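Local coordinates for protein DYNE7 (Micromonospora chersina, PDB 2XEM) that probably acts as a hot-dog fold thioesterase in the biosynthesis of the enediyne antitumour agent dynemicin, and binds a conjugated polyene ketone, at residues E42-D47 against R139-R144. Residues are numbered along the deposited sequence; the frame is centred on the assembly and turned at random.
Sequences EHFLAD and RRALSR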
loop_
_atom_site.group_PDB
_atom_site.type_symbol
_atom_site.label_atom_id
_atom_site.label_comp_id
_atom_site.label_asym_id
_atom_site.label_seq_id
_atom_site.Cartn_x
_atom_site.Cartn_y
_atom_site.Cartn_z
ATOM N N GLU D 42 8.119 14.463 -2.793
ATOM C CA GLU D 42 8.263 14.812 -1.377
ATOM C C GLU D 42 9.730 14.913 -0.954
ATOM O O GLU D 42 10.065 15.826 -0.227
ATOM C CB GLU D 42 7.555 13.792 -0.499
ATOM C CG GLU D 42 6.046 13.854 -0.545
ATOM C CD GLU D 42 5.458 12.600 0.070
ATOM O OE1 GLU D 42 4.478 12.082 -0.500
ATOM O OE2 GLU D 42 5.997 12.111 1.090
ATOM N N HIS D 43 10.582 13.956 -1.384
ATOM C CA HIS D 43 12.027 13.937 -1.108
ATOM C C HIS D 43 12.645 15.211 -1.739
ATOM O O HIS D 43 13.469 15.871 -1.105
ATOM C CB HIS D 43 12.657 12.631 -1.647
ATOM C CG HIS D 43 14.071 12.316 -1.218
ATOM N ND1 HIS D 43 14.784 13.116 -0.295
ATOM C CD2 HIS D 43 14.888 11.307 -1.628
ATOM C CE1 HIS D 43 15.971 12.529 -0.148
ATOM N NE2 HIS D 43 16.082 11.443 -0.933
ATOM N N PHE D 44 12.199 15.581 -2.946
ATOM C CA PHE D 44 12.606 16.799 -3.637
ATOM C C PHE D 44 12.352 18.045 -2.794
ATOM O O PHE D 44 13.263 18.845 -2.617
ATOM C CB PHE D 44 11.928 16.930 -5.017
ATOM C CG PHE D 44 12.356 18.191 -5.738
ATOM C CD1 PHE D 44 13.586 18.259 -6.380
ATOM C CD2 PHE D 44 11.550 19.328 -5.726
ATOM C CE1 PHE D 44 14.001 19.434 -7.010
ATOM C CE2 PHE D 44 11.987 20.521 -6.325
ATOM C CZ PHE D 44 13.200 20.556 -6.972
ATOM N N LEU D 45 11.128 18.198 -2.279
ATOM C CA LEU D 45 10.767 19.257 -1.338
ATOM C C LEU D 45 11.649 19.279 -0.098
ATOM O O LEU D 45 12.104 20.347 0.269
ATOM C CB LEU D 45 9.286 19.156 -0.929
ATOM C CG LEU D 45 8.236 19.265 -2.029
ATOM C CD1 LEU D 45 6.862 18.987 -1.480
ATOM C CD2 LEU D 45 8.246 20.607 -2.702
ATOM N N ALA D 46 11.904 18.108 0.547
ATOM C CA ALA D 46 12.770 18.062 1.743
ATOM C C ALA D 46 14.221 18.508 1.431
ATOM O O ALA D 46 14.852 19.194 2.246
ATOM C CB ALA D 46 12.745 16.668 2.379
ATOM N N ASP D 47 14.727 18.156 0.242
ATOM C CA ASP D 47 16.086 18.487 -0.176
ATOM C C ASP D 47 16.234 19.924 -0.659
ATOM O O ASP D 47 17.247 20.553 -0.381
ATOM C CB ASP D 47 16.548 17.535 -1.299
ATOM C CG ASP D 47 16.877 16.129 -0.852
ATOM O OD1 ASP D 47 17.114 15.927 0.361
ATOM O OD2 ASP D 47 16.896 15.224 -1.714
ATOM N N ARG D 139 9.371 27.124 -7.326
ATOM C CA ARG D 139 9.694 27.583 -8.685
ATOM C C ARG D 139 11.222 27.546 -8.907
ATOM O O ARG D 139 11.704 26.921 -9.857
ATOM C CB ARG D 139 9.161 29.029 -8.901
ATOM C CG ARG D 139 9.155 29.474 -10.361
ATOM C CD ARG D 139 9.447 30.960 -10.531
ATOM N NE ARG D 139 9.697 31.345 -11.928
ATOM C CZ ARG D 139 10.870 31.233 -12.558
ATOM N NH1 ARG D 139 11.921 30.704 -11.939
ATOM N NH2 ARG D 139 10.993 31.636 -13.817
ATOM N N ARG D 140 11.956 28.201 -8.000
ATOM C CA ARG D 140 13.408 28.278 -7.928
ATOM C C ARG D 140 14.054 26.861 -7.948
ATOM O O ARG D 140 14.943 26.589 -8.745
ATOM C CB ARG D 140 13.760 29.035 -6.629
ATOM C CG ARG D 140 15.051 29.766 -6.617
ATOM C CD ARG D 140 15.067 30.866 -5.566
ATOM N NE ARG D 140 15.030 30.366 -4.180
ATOM C CZ ARG D 140 14.157 30.764 -3.252
ATOM N NH1 ARG D 140 13.235 31.676 -3.541
ATOM N NH2 ARG D 140 14.198 30.255 -2.035
ATOM N N ALA D 141 13.572 25.969 -7.097
ATOM C CA ALA D 141 14.110 24.610 -6.942
ATOM C C ALA D 141 13.860 23.739 -8.212
ATOM O O ALA D 141 14.797 23.102 -8.728
ATOM C CB ALA D 141 13.512 23.958 -5.703
ATOM N N LEU D 142 12.612 23.742 -8.731
ATOM C CA LEU D 142 12.264 22.968 -9.946
ATOM C C LEU D 142 12.973 23.459 -11.207
ATOM O O LEU D 142 13.322 22.639 -12.048
ATOM C CB LEU D 142 10.766 22.975 -10.207
ATOM C CG LEU D 142 9.861 22.205 -9.263
ATOM C CD1 LEU D 142 8.461 22.701 -9.432
ATOM C CD2 LEU D 142 9.948 20.676 -9.497
ATOM N N SER D 143 13.205 24.786 -11.339
ATOM C CA SER D 143 13.833 25.347 -12.536
ATOM C C SER D 143 15.260 24.856 -12.756
ATOM O O SER D 143 15.736 24.873 -13.879
ATOM C CB SER D 143 13.738 26.868 -12.535
ATOM O OG SER D 143 12.364 27.213 -12.580
ATOM N N ARG D 144 15.908 24.338 -11.721
ATOM C CA ARG D 144 17.254 23.746 -11.842
ATOM C C ARG D 144 17.242 22.409 -12.587
ATOM O O ARG D 144 18.288 21.953 -13.038
ATOM C CB ARG D 144 17.916 23.596 -10.467
ATOM C CG ARG D 144 18.099 24.939 -9.749
ATOM C CD ARG D 144 19.137 24.902 -8.632
ATOM N NE ARG D 144 18.795 23.942 -7.575
ATOM C CZ ARG D 144 18.113 24.239 -6.474
ATOM N NH1 ARG D 144 17.687 25.479 -6.263
ATOM N NH2 ARG D 144 17.858 23.302 -5.573
#
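The ring of F44 meets the helix 136-143 with its edge: the carbonyl carbon of A141 lies in the plane of the ring, 3.5 Å from F44 CZ, and the backbone N of L142 sits close to that plane as well. F44 therefore drives its far end into the A141-L142 peptide instead of laying a face on it. The oxygen of the same carbonyl, A141 O, lies over the centre of one face of the R144 guanidinium, 4.1 Å above its plane, a contact within 139-144. Two side chains flank the ring near CE2, on opposite sides of its plane. On one, the methyl carbon CB of A141 reaches F44 CZ at 3.6 Å; on the other, one branch of L142, CD2, stands well off the plane, 3.8 Å from F44 CE2, with the leucine side chain slanting across the direction of the phenylalanine. The CB bond of F44 points toward 139-144, and CG, anti to the backbone N (chi1 -180°), carries the ring on, making CZ and CE2 the atoms that meet A141 and L142. Elsewhere around F44, Y11 packs edge-to-face with the ring, H48 meets it at a slant, and M85 and L138 also touch it, while L142 goes on to L87 and L90; one aromatic ring thus bridges the long helix of the hot-dog fold to the C-terminal helix, beside strand 80-91 of the sheet. Within helix 136-143, R139 O takes both S143 N and S143 OG. Cutting F44 back to an alanine would probably open a gap between the two helices and strip A141 and L142 of their aromatic partner. With neither hydrogen bond nor charge pair between the segments, this buried contact of ring edge, aliphatic carbon and peptide probably rests on van der Waals packing and exclusion of water.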